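Local coordinates for acyltransferase (Streptococcus pneumoniae, PDB 5UG1), which probably transfers acetyl groups onto peptidoglycan as the catalytic domain of the O-acetyltransferase OatA, at residues A[73-78]-A[109-114]; A[121-126]-A[169-174]. All coordinates share one frame; numbering follows the deposited sequence.

Interaction 1 of 2, residues A[73-78]-A[109-114]; sequences DWDSIV and AAYMRE
Met112 lies over one face of the Trp74 indole, and beside this pair the phenol of Tyr111 reaches across to the carboxylate of Asp75. The methionine runs along the ring system from the pyrrole to the outer edge of the benzo ring. Met112 CG stands over the five-membered ring of Trp74, 3.6 Å from its centroid and almost on the ring normal, a CH-pi contact. SD follows obliquely, Met112 SD lying 3.5 Å from Trp74 CE2 in a Met-aromatic contact, and the bend at chi3 carries the methyl on over the six-membered ring, where Met112 CE comes to 3.4 Å from Trp74 CZ2. On the more exposed side, Tyr111 has CG anti to its backbone N (chi1 -168°), which extends the ring across the gap between the helices. Its hydroxyl donates a hydrogen bond to Asp75, modelled at 2.4 Å between Tyr111 OH and Asp75 OD1, a length too short to be taken at face value. The carboxylate arrives at the edge of the phenol, the two planes turned 59° apart, while Trp74 CB packs loosely against the same ring edge, 4.3 Å from Tyr111 CD2. Leu89 of strand 86-90 touches both Trp74 and Met112 from the sheet side. The segment axes approach to 10.5 Å and run in broadly the same direction, 31° apart, as expected of successive helices packed on one face of a parallel three-layer alpha/beta sandwich.

Interaction 2 of 2, residues A[121-126]-A[169-174]; sequences YITIAD and QTAQDK. With NA (sodium ion), chain C.
This is a small, largely apolar contact between an edge strand and a covering helix in the parallel alpha/beta sandwich: strand 122-125, outermost in the sheet, meets the C-terminal end of helix 150-171, at Thr170 and Ala171. Thr123 carries the strand's side of it. Its methyl, placed anti to the backbone N, is directed at Thr170, and the two methyls meet with Thr123 CG2 4.0 Å from Thr170 CG2. The other branch passes close to the neighbouring residue, Thr123 OG1 lying 3.4 Å from Ala171 CB. The polar needs of both threonines are met elsewhere: Thr123 OG1 is hydrogen-bonded to His86 NE2, and Thr170 OG1 to the backbone oxygen of Thr166 in its own helix. From Ala171 to Lys174 the chain reverses in a type I beta turn, its backbone bond running from Lys174 N to Ala171 O at 3.2 Å. Side chains alternate along the strand, and that of Ile122 points away from helix 150-171. The backbone of Ile122 also serves the metal site, which Ala116 and Thr119 complete through their carbonyl oxygens: the sodium ion sits 2.4 Å from Ile122 O and at the same distance from each of two waters.

How the interactions relate
Interaction 1 lies within the helical layer on one face of the sheet, joining helices 70-80 and 102-118, whereas interaction 2 joins the sheet itself, at strand 122-125, to helix 150-171 on the other face; their centres are about 15 Å apart. Interaction 1 is partly buried, combining an aromatic-sulfur core with a polar bond nearer the surface. Interaction 2 is smaller, held by packing alone, and buried at Thr123 and Ala171, with Thr170 exposed. Helix 102-118 is followed, after a short connection, by strand 122-125. The contacts also touch: Arg113 NE forms a 2.7 Å salt bridge with Asp126 OD2, Val78 CG2 packs 3.6 Å from Ile122 CD1, and Ile124 CD1 lies against the backbone of helix 102-118.

Interaction 1 of 2, residues A[73-78]-A[109-114]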
loop_
_atom_site.group_PDB
_atom_site.type_symbol
_atom_site.label_atom_id
_atom_site.label_comp_id
_atom_site.label_asym_id
_atom_site.label_seq_id
_atom_site.Cartn_x
_atom_site.Cartn_y
_atom_site.Cartn_z
ATOM N N ASP A 73 -13.888 -1.256 -4.330
ATOM C CA ASP A 73 -12.606 -1.961 -4.393
ATOM C C ASP A 73 -12.038 -2.220 -3.001
ATOM O O ASP A 73 -11.564 -3.327 -2.714
ATOM C CB ASP A 73 -11.602 -1.182 -5.254
ATOM C CG ASP A 73 -11.691 -1.550 -6.747
ATOM O OD1 ASP A 73 -12.001 -2.720 -7.063
ATOM O OD2 ASP A 73 -11.461 -0.676 -7.610
ATOM N N TRP A 74 -12.071 -1.222 -2.116
ATOM C CA TRP A 74 -11.464 -1.436 -0.811
ATOM C C TRP A 74 -12.370 -2.247 0.091
ATOM O O TRP A 74 -11.875 -3.046 0.894
ATOM C CB TRP A 74 -11.093 -0.099 -0.164
ATOM C CG TRP A 74 -9.923 0.514 -0.832
ATOM C CD1 TRP A 74 -9.904 1.657 -1.579
ATOM C CD2 TRP A 74 -8.586 -0.014 -0.862
ATOM N NE1 TRP A 74 -8.627 1.882 -2.054
ATOM C CE2 TRP A 74 -7.807 0.867 -1.628
ATOM C CE3 TRP A 74 -7.981 -1.146 -0.307
ATOM C CZ2 TRP A 74 -6.452 0.653 -1.854
ATOM C CZ3 TRP A 74 -6.641 -1.347 -0.516
ATOM C CH2 TRP A 74 -5.886 -0.460 -1.289
ATOM N N ASP A 75 -13.689 -2.061 -0.024
ATOM C CA ASP A 75 -14.622 -2.983 0.615
ATOM C C ASP A 75 -14.332 -4.417 0.192
ATOM O O ASP A 75 -14.267 -5.325 1.026
ATOM C CB ASP A 75 -16.059 -2.628 0.250
ATOM C CG ASP A 75 -16.596 -1.466 1.035
ATOM O OD1 ASP A 75 -15.915 -1.006 1.984
ATOM O OD2 ASP A 75 -17.713 -1.026 0.696
ATOM N N SER A 76 -14.139 -4.630 -1.109
ATOM C CA SER A 76 -14.002 -5.985 -1.626
ATOM C C SER A 76 -12.693 -6.630 -1.184
ATOM O O SER A 76 -12.679 -7.792 -0.762
ATOM C CB SER A 76 -14.091 -5.982 -3.147
ATOM O OG SER A 76 -13.971 -7.304 -3.627
ATOM N N ILE A 77 -11.573 -5.916 -1.311
ATOM C CA ILE A 77 -10.305 -6.555 -0.991
ATOM C C ILE A 77 -10.246 -6.864 0.499
ATOM O O ILE A 77 -9.764 -7.924 0.911
ATOM C CB ILE A 77 -9.119 -5.696 -1.474
ATOM C CG1 ILE A 77 -7.869 -6.562 -1.638
ATOM C CG2 ILE A 77 -8.860 -4.520 -0.547
ATOM C CD1 ILE A 77 -6.775 -5.883 -2.404
ATOM N N VAL A 78 -10.814 -5.986 1.322
ATOM C CA VAL A 78 -10.881 -6.256 2.750
ATOM C C VAL A 78 -11.760 -7.463 3.014
ATOM O O VAL A 78 -11.411 -8.338 3.811
ATOM C CB VAL A 78 -11.380 -5.012 3.501
ATOM C CG1 VAL A 78 -11.805 -5.391 4.927
ATOM C CG2 VAL A 78 -10.291 -3.932 3.485
ATOM N N ALA A 109 -8.124 7.522 0.196
ATOM C CA ALA A 109 -7.265 7.489 1.370
ATOM C C ALA A 109 -8.094 7.556 2.645
ATOM O O ALA A 109 -7.862 6.791 3.580
ATOM C CB ALA A 109 -6.252 8.640 1.319
ATOM N N ALA A 110 -9.078 8.460 2.692
ATOM C CA ALA A 110 -9.892 8.603 3.898
ATOM C C ALA A 110 -10.665 7.328 4.203
ATOM O O ALA A 110 -10.749 6.903 5.362
ATOM C CB ALA A 110 -10.855 9.786 3.750
ATOM N N TYR A 111 -11.249 6.714 3.173
ATOM C CA TYR A 111 -12.028 5.494 3.357
ATOM C C TYR A 111 -11.158 4.331 3.825
ATOM O O TYR A 111 -11.596 3.519 4.650
ATOM C CB TYR A 111 -12.738 5.140 2.052
ATOM C CG TYR A 111 -13.787 4.075 2.211
ATOM C CD1 TYR A 111 -14.915 4.309 2.992
ATOM C CD2 TYR A 111 -13.660 2.844 1.589
ATOM C CE1 TYR A 111 -15.877 3.348 3.154
ATOM C CE2 TYR A 111 -14.633 1.865 1.740
ATOM C CZ TYR A 111 -15.742 2.131 2.527
ATOM O OH TYR A 111 -16.726 1.185 2.703
ATOM N N MET A 112 -9.937 4.215 3.286
ATOM C CA MET A 112 -8.993 3.203 3.754
ATOM C C MET A 112 -8.640 3.413 5.219
ATOM O O MET A 112 -8.523 2.449 5.978
ATOM C CB MET A 112 -7.719 3.225 2.907
ATOM C CG MET A 112 -7.933 2.945 1.422
ATOM S SD MET A 112 -6.497 3.377 0.423
ATOM C CE MET A 112 -5.352 2.117 1.009
ATOM N N ARG A 113 -8.459 4.670 5.635
ATOM C CA ARG A 113 -8.269 4.945 7.054
ATOM C C ARG A 113 -9.449 4.433 7.874
ATOM O O ARG A 113 -9.257 3.888 8.968
ATOM C CB ARG A 113 -8.061 6.440 7.283
ATOM C CG ARG A 113 -6.754 6.976 6.692
ATOM C CD ARG A 113 -6.590 8.478 6.905
ATOM N NE ARG A 113 -5.483 8.976 6.097
ATOM C CZ ARG A 113 -5.599 9.840 5.089
ATOM N NH1 ARG A 113 -6.777 10.364 4.769
ATOM N NH2 ARG A 113 -4.519 10.206 4.412
ATOM N N GLU A 114 -10.678 4.567 7.352
ATOM C CA GLU A 114 -11.845 4.132 8.121
ATOM C C GLU A 114 -11.850 2.627 8.282
ATOM O O GLU A 114 -12.170 2.110 9.359
ATOM C CB GLU A 114 -13.142 4.599 7.456
ATOM C CG GLU A 114 -13.181 6.093 7.221
ATOM C CD GLU A 114 -14.565 6.636 6.903
ATOM O OE1 GLU A 114 -15.310 6.013 6.116
ATOM O OE2 GLU A 114 -14.903 7.700 7.450
#

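Interaction 2 of 2, residues A[121-126]-A[169-174]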
loop_
_atom_site.group_PDB
_atom_site.type_symbol
_atom_site.label_atom_id
_atom_site.label_comp_id
_atom_site.label_asym_id
_atom_site.label_seq_id
_atom_site.Cartn_x
_atom_site.Cartn_y
_atom_site.Cartn_z
ATOM N N TYR A 121 -7.756 -6.793 12.242
ATOM C CA TYR A 121 -6.658 -7.449 11.547
ATOM C C TYR A 121 -6.121 -6.621 10.380
ATOM O O TYR A 121 -5.473 -7.181 9.481
ATOM C CB TYR A 121 -7.092 -8.832 11.065
ATOM C CG TYR A 121 -8.415 -8.836 10.365
ATOM C CD1 TYR A 121 -8.508 -8.577 9.012
ATOM C CD2 TYR A 121 -9.582 -9.098 11.066
ATOM C CE1 TYR A 121 -9.730 -8.576 8.379
ATOM C CE2 TYR A 121 -10.807 -9.085 10.448
ATOM C CZ TYR A 121 -10.883 -8.842 9.109
ATOM O OH TYR A 121 -12.121 -8.843 8.501
ATOM N N ILE A 122 -6.365 -5.304 10.389
ATOM C CA ILE A 122 -5.908 -4.384 9.352
ATOM C C ILE A 122 -5.183 -3.204 9.995
ATOM O O ILE A 122 -5.615 -2.687 11.028
ATOM C CB ILE A 122 -7.085 -3.890 8.486
ATOM C CG1 ILE A 122 -7.733 -5.067 7.748
ATOM C CG2 ILE A 122 -6.638 -2.797 7.521
ATOM C CD1 ILE A 122 -8.682 -4.642 6.657
ATOM N N THR A 123 -4.099 -2.763 9.361
ATOM C CA THR A 123 -3.257 -1.673 9.832
ATOM C C THR A 123 -3.013 -0.701 8.683
ATOM O O THR A 123 -2.796 -1.124 7.543
ATOM C CB THR A 123 -1.895 -2.216 10.356
ATOM O OG1 THR A 123 -2.110 -3.142 11.437
ATOM C CG2 THR A 123 -0.984 -1.077 10.803
ATOM N N ILE A 124 -3.023 0.612 8.985
ATOM C CA ILE A 124 -2.810 1.636 7.962
ATOM C C ILE A 124 -1.317 1.899 7.808
ATOM O O ILE A 124 -0.557 1.850 8.781
ATOM C CB ILE A 124 -3.571 2.933 8.303
ATOM C CG1 ILE A 124 -3.837 3.758 7.030
ATOM C CG2 ILE A 124 -2.801 3.770 9.334
ATOM C CD1 ILE A 124 -4.763 3.061 6.046
ATOM N N ALA A 125 -0.897 2.143 6.568
ATOM C CA ALA A 125 0.408 2.710 6.233
ATOM C C ALA A 125 0.115 3.986 5.446
ATOM O O ALA A 125 -0.131 3.927 4.235
ATOM C CB ALA A 125 1.261 1.727 5.433
ATOM N N ASP A 126 0.136 5.138 6.129
ATOM C CA ASP A 126 -0.481 6.361 5.599
ATOM C C ASP A 126 0.522 7.166 4.768
ATOM O O ASP A 126 0.963 8.265 5.126
ATOM C CB ASP A 126 -1.066 7.196 6.727
ATOM C CG ASP A 126 -2.209 8.078 6.256
ATOM O OD1 ASP A 126 -2.316 8.314 5.030
ATOM O OD2 ASP A 126 -3.010 8.526 7.111
ATOM N N GLN A 169 5.616 -2.996 11.929
ATOM C CA GLN A 169 5.946 -3.058 13.351
ATOM C C GLN A 169 4.702 -2.852 14.200
ATOM O O GLN A 169 4.499 -3.553 15.193
ATOM C CB GLN A 169 7.016 -2.025 13.702
ATOM C CG GLN A 169 8.355 -2.305 13.068
ATOM C CD GLN A 169 9.465 -1.469 13.672
ATOM O OE1 GLN A 169 9.587 -0.273 13.387
ATOM N NE2 GLN A 169 10.279 -2.094 14.522
ATOM N N THR A 170 3.855 -1.891 13.811
ATOM C CA THR A 170 2.583 -1.685 14.500
ATOM C C THR A 170 1.736 -2.951 14.484
ATOM O O THR A 170 1.142 -3.324 15.505
ATOM C CB THR A 170 1.815 -0.534 13.845
ATOM O OG1 THR A 170 2.556 0.687 13.966
ATOM C CG2 THR A 170 0.433 -0.375 14.478
ATOM N N ALA A 171 1.676 -3.628 13.335
ATOM C CA ALA A 171 0.819 -4.791 13.159
ATOM C C ALA A 171 1.352 -6.037 13.851
ATOM O O ALA A 171 0.647 -7.053 13.873
ATOM C CB ALA A 171 0.617 -5.090 11.669
ATOM N N GLN A 172 2.552 -5.971 14.438
ATOM C CA GLN A 172 3.205 -7.164 14.964
ATOM C C GLN A 172 2.371 -7.843 16.048
ATOM O O GLN A 172 2.258 -9.073 16.073
ATOM C CB GLN A 172 4.584 -6.794 15.505
ATOM C CG GLN A 172 5.535 -7.968 15.694
ATOM C CD GLN A 172 6.314 -8.295 14.433
ATOM O OE1 GLN A 172 5.982 -7.823 13.344
ATOM N NE2 GLN A 172 7.360 -9.103 14.576
ATOM N N ASP A 173 1.797 -7.071 16.961
ATOM C CA ASP A 173 1.080 -7.646 18.094
ATOM C C ASP A 173 -0.402 -7.855 17.815
ATOM O O ASP A 173 -1.128 -8.318 18.704
ATOM C CB ASP A 173 1.237 -6.750 19.331
ATOM C CG ASP A 173 0.632 -5.366 19.128
ATOM O OD1 ASP A 173 0.788 -4.818 18.018
ATOM O OD2 ASP A 173 -0.001 -4.826 20.067
ATOM N N LYS A 174 -0.867 -7.531 16.599
ATOM C CA LYS A 174 -2.275 -7.447 16.249
ATOM C C LYS A 174 -2.765 -8.779 15.704
ATOM O O LYS A 174 -1.979 -9.546 15.141
ATOM C CB LYS A 174 -2.497 -6.358 15.207
ATOM C CG LYS A 174 -2.149 -4.952 15.680
ATOM C CD LYS A 174 -2.887 -4.551 16.953
ATOM C CE LYS A 174 -2.429 -3.163 17.469
ATOM N NZ LYS A 174 -2.794 -2.949 18.918
HETATM NA NA NA C . -7.179 -2.011 12.646
HETATM O O HOH W 1 -5.759 -0.190 13.181
HETATM O O HOH W 2 -8.798 -1.701 14.376
#